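Local coordinates for CELL WALL surface anchor family protein (Streptococcus pneumoniae, PDB 2X9Z) that probably builds the shaft of the pneumococcal pilus as its repeating backbone subunit, RrgB, supporting adhesion from the cell surface, at residues A[136-141]-A[246-251]; A[141-146]-A[224-229]. The protein carries 1 engineered substitution. All blocks are in the same frame, centred on the assembly; numbering follows the deposited sequence.

Interaction 1. Residues A[136-141]-A[246-251]; sequences FNYGNN and ENPKPL
F136 and L251 form a single antiparallel bridge, a hydrogen-bonded pair: F136 N lies 2.9 Å from L251 O, and L251 N 3.0 Å from F136 O. The segments run 163° apart, but beyond this bridge no direct bond joins backbone to backbone. Waters connect Y138 N with P248 O, Y138 OH with K249 O, and N140 N with N247 OD1. Side by side, F136 and L251 point the same way, ring CD2 3.8 Å from methyl CD1. The Y138 ring crosses P248 at about a right angle, its OH 3.5 Å from CB, while CE1 borders L251 CD2. With CG set between backbone N and carbonyl carbon (chi1 77°), the Y138 ring is turned so that F136 O lies in its plane at the edge. At the other end, the N247 amide grips the backbone of N141 twice. Its OD1 accepts from N141 N (3.1 Å) on an in-plane lone pair, whereas its ND2 reaches N141 O (2.9 Å) from well above the carbonyl plane. G139 CA lies 3.4 Å from N247 OD1, the backbone of the strand end resting directly against the amide. N141 ND2 bonds D245 O and adds a weak bond to E246 O. The arrangement joins two Cna-B-like regions: the chain returning from strand 237-243 runs alongside the end of strand 130-139, then supplies strand 257-259, which pairs antiparallel with 130-139 in a mixed sheet.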
loop_
_atom_site.group_PDB
_atom_site.type_symbol
_atom_site.label_atom_id
_atom_site.label_comp_id
_atom_site.label_asym_id
_atom_site.label_seq_id
_atom_site.Cartn_x
_atom_site.Cartn_y
_atom_site.Cartn_z
ATOM N N PHE A 136 -0.666 3.591 -4.954
ATOM C CA PHE A 136 -1.628 4.210 -5.852
ATOM C C PHE A 136 -1.694 3.320 -7.081
ATOM O O PHE A 136 -0.717 3.203 -7.829
ATOM C CB PHE A 136 -1.218 5.634 -6.231
ATOM C CG PHE A 136 -2.190 6.327 -7.147
ATOM C CD1 PHE A 136 -3.528 6.457 -6.792
ATOM C CD2 PHE A 136 -1.769 6.850 -8.363
ATOM C CE1 PHE A 136 -4.428 7.094 -7.629
ATOM C CE2 PHE A 136 -2.667 7.494 -9.204
ATOM C CZ PHE A 136 -3.995 7.615 -8.834
ATOM N N ASN A 137 -2.834 2.658 -7.246
ATOM C CA ASN A 137 -3.067 1.743 -8.355
ATOM C C ASN A 137 -3.950 2.439 -9.360
ATOM O O ASN A 137 -5.079 2.819 -9.046
ATOM C CB ASN A 137 -3.728 0.471 -7.845
ATOM C CG ASN A 137 -2.946 -0.147 -6.710
ATOM O OD1 ASN A 137 -1.979 -0.902 -6.932
ATOM N ND2 ASN A 137 -3.326 0.190 -5.481
ATOM N N TYR A 138 -3.421 2.630 -10.560
ATOM C CA TYR A 138 -4.086 3.464 -11.550
ATOM C C TYR A 138 -3.822 2.949 -12.960
ATOM O O TYR A 138 -2.958 2.099 -13.176
ATOM C CB TYR A 138 -3.576 4.908 -11.432
ATOM C CG TYR A 138 -2.202 5.100 -12.039
ATOM C CD1 TYR A 138 -1.050 4.706 -11.362
ATOM C CD2 TYR A 138 -2.055 5.679 -13.294
ATOM C CE1 TYR A 138 0.208 4.877 -11.925
ATOM C CE2 TYR A 138 -0.804 5.853 -13.865
ATOM C CZ TYR A 138 0.325 5.449 -13.179
ATOM O OH TYR A 138 1.570 5.634 -13.751
ATOM N N GLY A 139 -4.547 3.493 -13.925
ATOM C CA GLY A 139 -4.279 3.188 -15.311
ATOM C C GLY A 139 -5.438 3.580 -16.188
ATOM O O GLY A 139 -6.506 3.960 -15.700
ATOM N N ASN A 140 -5.219 3.496 -17.494
ATOM C CA ASN A 140 -6.268 3.773 -18.463
ATOM C C ASN A 140 -7.243 2.604 -18.611
ATOM O O ASN A 140 -8.324 2.760 -19.189
ATOM C CB ASN A 140 -5.650 4.130 -19.813
ATOM C CG ASN A 140 -4.963 5.486 -19.803
ATOM O OD1 ASN A 140 -4.878 6.153 -18.770
ATOM N ND2 ASN A 140 -4.477 5.903 -20.963
ATOM N N ASN A 141 -6.832 1.433 -18.125
ATOM C CA ASN A 141 -7.716 0.274 -17.998
ATOM C C ASN A 141 -8.080 0.083 -16.533
ATOM O O ASN A 141 -7.363 0.553 -15.649
ATOM C CB ASN A 141 -7.028 -0.999 -18.494
ATOM C CG ASN A 141 -6.514 -0.873 -19.911
ATOM O OD1 ASN A 141 -7.239 -0.470 -20.824
ATOM N ND2 ASN A 141 -5.255 -1.233 -20.104
ATOM N N GLU A 246 -2.837 -4.713 -17.834
ATOM C CA GLU A 246 -2.137 -3.938 -18.861
ATOM C C GLU A 246 -2.044 -2.455 -18.501
ATOM O O GLU A 246 -2.255 -1.576 -19.340
ATOM C CB GLU A 246 -2.793 -4.131 -20.237
ATOM C CG GLU A 246 -2.812 -5.577 -20.713
ATOM C CD GLU A 246 -1.421 -6.143 -20.944
ATOM O OE1 GLU A 246 -0.440 -5.366 -20.926
ATOM O OE2 GLU A 246 -1.311 -7.372 -21.152
ATOM N N ASN A 247 -1.731 -2.192 -17.235
ATOM C CA ASN A 247 -1.544 -0.834 -16.736
ATOM C C ASN A 247 -0.100 -0.575 -16.309
ATOM O O ASN A 247 0.682 -1.515 -16.164
ATOM C CB ASN A 247 -2.469 -0.601 -15.541
ATOM C CG ASN A 247 -3.906 -0.363 -15.953
ATOM O OD1 ASN A 247 -4.179 0.206 -17.015
ATOM N ND2 ASN A 247 -4.834 -0.787 -15.110
ATOM N N PRO A 248 0.253 0.705 -16.093
ATOM C CA PRO A 248 1.587 1.037 -15.585
ATOM C C PRO A 248 1.791 0.469 -14.186
ATOM O O PRO A 248 0.817 0.163 -13.491
ATOM C CB PRO A 248 1.566 2.571 -15.508
ATOM C CG PRO A 248 0.432 3.007 -16.373
ATOM C CD PRO A 248 -0.577 1.906 -16.299
ATOM N N LYS A 249 3.043 0.349 -13.767
ATOM C CA LYS A 249 3.328 -0.062 -12.399
ATOM C C LYS A 249 2.711 0.935 -11.410
ATOM O O LYS A 249 2.591 2.118 -11.701
ATOM C CB LYS A 249 4.839 -0.195 -12.182
ATOM C CG LYS A 249 5.603 1.115 -12.186
ATOM C CD LYS A 249 7.098 0.873 -12.036
ATOM C CE LYS A 249 7.879 2.174 -12.088
ATOM N NZ LYS A 249 9.322 1.961 -11.793
ATOM N N PRO A 250 2.302 0.452 -10.232
ATOM C CA PRO A 250 1.685 1.354 -9.254
ATOM C C PRO A 250 2.703 2.314 -8.649
ATOM O O PRO A 250 3.906 2.070 -8.745
ATOM C CB PRO A 250 1.191 0.392 -8.170
ATOM C CG PRO A 250 2.133 -0.765 -8.254
ATOM C CD PRO A 250 2.424 -0.923 -9.722
ATOM N N LEU A 251 2.228 3.396 -8.046
ATOM C CA LEU A 251 3.100 4.244 -7.238
ATOM C C LEU A 251 3.191 3.688 -5.826
ATOM O O LEU A 251 2.227 3.134 -5.299
ATOM C CB LEU A 251 2.564 5.673 -7.175
ATOM C CG LEU A 251 2.202 6.361 -8.492
ATOM C CD1 LEU A 251 1.882 7.813 -8.213
ATOM C CD2 LEU A 251 3.344 6.243 -9.489
HETATM O O HOH W 1 -1.080 0.798 -11.509
HETATM O O HOH W 2 3.713 4.208 -12.987
HETATM O O HOH W 3 -3.194 1.830 -18.993
#

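Interaction 2. Residues A[141-146]-A[224-229]; sequences NPDHGN and GYSADY
S226 opens the contact: its OG donates to D143 OD1 at 2.6 Å, meeting the carboxylate on its syn side and 20° out of plane. With CG anti to the backbone N (chi1 -159°), the D143 carboxylate reaches S226 with one oxygen and turns the other back to its own segment. There OD2 accepts from G145 N at 2.9 Å, making an Asx turn that fixes the bend leading into N146. Next along the strand, A227 O takes the N-H of N146 at 3.0 Å in a nearly straight bond (158°), and the CA of G145 also leans on this carbonyl in a C-H...O contact. D228 follows, with its CB against H144 O and its OD1 2.9 Å from N146 ND2. That donor comes from above the carboxylate plane, and the amide and carboxylate planes stand nearly perpendicular; D228 OD2 is bonded to W243 NE1. At Y229 the backbone N donates a hydrogen bond to N146 OD1 (2.8 Å), in the carbonyl plane and on a lone pair. The Y229 ring presents its edge to N146 O, 3.3 Å from CD1, while its hydroxyl bonds E219 N. N146 thus meets three successive residues of edge strand 226-229 through its backbone N-H and both ends of its amide. Polar bonds rather than apolar packing carry this contact: the amide of N146 is held against rotation by a donor at one end and an acceptor at the other, and the hydrogen bonds received by both oxygens of D143 would favour its ionised form.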
loop_
_atom_site.group_PDB
_atom_site.type_symbol
_atom_site.label_atom_id
_atom_site.label_comp_id
_atom_site.label_asym_id
_atom_site.label_seq_id
_atom_site.Cartn_x
_atom_site.Cartn_y
_atom_site.Cartn_z
ATOM N N ASN A 141 -6.832 1.433 -18.125
ATOM C CA ASN A 141 -7.716 0.274 -17.998
ATOM C C ASN A 141 -8.080 0.083 -16.533
ATOM O O ASN A 141 -7.363 0.553 -15.649
ATOM C CB ASN A 141 -7.028 -0.999 -18.494
ATOM C CG ASN A 141 -6.514 -0.873 -19.911
ATOM O OD1 ASN A 141 -7.239 -0.470 -20.824
ATOM N ND2 ASN A 141 -5.255 -1.233 -20.104
ATOM N N PRO A 142 -9.195 -0.610 -16.261
ATOM C CA PRO A 142 -9.507 -0.879 -14.852
ATOM C C PRO A 142 -8.326 -1.572 -14.175
ATOM O O PRO A 142 -7.725 -2.469 -14.768
ATOM C CB PRO A 142 -10.727 -1.812 -14.944
ATOM C CG PRO A 142 -11.370 -1.451 -16.254
ATOM C CD PRO A 142 -10.224 -1.135 -17.177
ATOM N N ASP A 143 -7.978 -1.140 -12.968
ATOM C CA ASP A 143 -6.882 -1.766 -12.241
ATOM C C ASP A 143 -7.355 -2.456 -10.966
ATOM O O ASP A 143 -8.141 -1.893 -10.196
ATOM C CB ASP A 143 -5.789 -0.760 -11.904
ATOM C CG ASP A 143 -4.465 -1.446 -11.630
ATOM O OD1 ASP A 143 -3.753 -1.765 -12.615
ATOM O OD2 ASP A 143 -4.154 -1.695 -10.441
ATOM N N HIS A 144 -6.839 -3.658 -10.735
ATOM C CA HIS A 144 -7.236 -4.493 -9.604
ATOM C C HIS A 144 -6.155 -4.615 -8.532
ATOM O O HIS A 144 -6.308 -5.384 -7.585
ATOM C CB HIS A 144 -7.621 -5.888 -10.095
ATOM C CG HIS A 144 -8.771 -5.893 -11.051
ATOM N ND1 HIS A 144 -8.610 -5.812 -12.418
ATOM C CD2 HIS A 144 -10.104 -5.964 -10.831
ATOM C CE1 HIS A 144 -9.796 -5.835 -12.998
ATOM N NE2 HIS A 144 -10.719 -5.924 -12.057
ATOM N N GLY A 145 -5.076 -3.854 -8.675
ATOM C CA GLY A 145 -3.989 -3.903 -7.709
ATOM C C GLY A 145 -4.261 -3.156 -6.415
ATOM O O GLY A 145 -5.146 -2.299 -6.334
ATOM N N ASN A 146 -3.468 -3.476 -5.397
ATOM C CA ASN A 146 -3.576 -2.841 -4.088
ATOM C C ASN A 146 -2.256 -3.022 -3.331
ATOM O O ASN A 146 -1.260 -3.451 -3.916
ATOM C CB ASN A 146 -4.769 -3.400 -3.313
ATOM C CG ASN A 146 -4.749 -4.897 -3.254
ATOM O OD1 ASN A 146 -3.719 -5.487 -2.956
ATOM N ND2 ASN A 146 -5.877 -5.530 -3.564
ATOM N N GLY A 224 2.442 -5.413 -17.489
ATOM C CA GLY A 224 1.082 -5.762 -17.855
ATOM C C GLY A 224 0.242 -6.427 -16.772
ATOM O O GLY A 224 -0.946 -6.711 -16.993
ATOM N N TYR A 225 0.843 -6.670 -15.606
ATOM C CA TYR A 225 0.143 -7.312 -14.494
ATOM C C TYR A 225 0.134 -6.434 -13.252
ATOM O O TYR A 225 1.149 -5.818 -12.908
ATOM C CB TYR A 225 0.788 -8.663 -14.145
ATOM C CG TYR A 225 0.570 -9.723 -15.198
ATOM C CD1 TYR A 225 1.442 -9.855 -16.273
ATOM C CD2 TYR A 225 -0.528 -10.578 -15.135
ATOM C CE1 TYR A 225 1.231 -10.817 -17.249
ATOM C CE2 TYR A 225 -0.750 -11.537 -16.111
ATOM C CZ TYR A 225 0.134 -11.656 -17.158
ATOM O OH TYR A 225 -0.083 -12.613 -18.126
ATOM N N SER A 226 -1.008 -6.414 -12.567
ATOM C CA SER A 226 -1.149 -5.704 -11.300
ATOM C C SER A 226 -1.330 -6.693 -10.158
ATOM O O SER A 226 -1.938 -7.748 -10.330
ATOM C CB SER A 226 -2.311 -4.723 -11.364
ATOM O OG SER A 226 -2.028 -3.727 -12.329
ATOM N N ALA A 227 -0.791 -6.336 -8.994
ATOM C CA ALA A 227 -0.738 -7.229 -7.845
ATOM C C ALA A 227 -1.847 -6.938 -6.844
ATOM O O ALA A 227 -1.914 -5.840 -6.278
ATOM C CB ALA A 227 0.626 -7.136 -7.171
ATOM N N ASP A 228 -2.680 -7.950 -6.608
ATOM C CA ASP A 228 -3.813 -7.888 -5.688
ATOM C C ASP A 228 -3.476 -8.764 -4.480
ATOM O O ASP A 228 -3.594 -9.999 -4.532
ATOM C CB ASP A 228 -5.065 -8.381 -6.431
ATOM C CG ASP A 228 -6.266 -8.622 -5.528
ATOM O OD1 ASP A 228 -6.251 -8.269 -4.325
ATOM O OD2 ASP A 228 -7.256 -9.179 -6.056
ATOM N N TYR A 229 -3.026 -8.126 -3.398
ATOM C CA TYR A 229 -2.608 -8.839 -2.192
ATOM C C TYR A 229 -3.842 -9.157 -1.346
ATOM O O TYR A 229 -4.622 -8.263 -0.984
ATOM C CB TYR A 229 -1.610 -8.008 -1.383
ATOM C CG TYR A 229 -0.377 -7.588 -2.165
ATOM C CD1 TYR A 229 -0.383 -6.426 -2.933
ATOM C CD2 TYR A 229 0.794 -8.347 -2.125
ATOM C CE1 TYR A 229 0.736 -6.032 -3.648
ATOM C CE2 TYR A 229 1.924 -7.961 -2.838
ATOM C CZ TYR A 229 1.890 -6.799 -3.592
ATOM O OH TYR A 229 3.006 -6.401 -4.286
#

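How the interactions relate
The first segments of interactions 1 and 2 follow one another through N141, while their partners come in reverse order, 224-229 before 246-251; the centres lie about 7 Å apart on the same side of the chain's centre. Two bonds tie the contacts directly. N247 ND2 from interaction 1 reaches D143 OD1 of interaction 2 at 2.9 Å, so the carboxylate oxygen bonded to S226 also steadies the amide bonded to N141. E246 N lies 2.9 Å from G224 O, linking the two partner segments. Together they join the end of strand 130-139 and the loop that follows it to the part of the chain holding the sheet of strands 203-206, 159-166, 237-243 and 226-229.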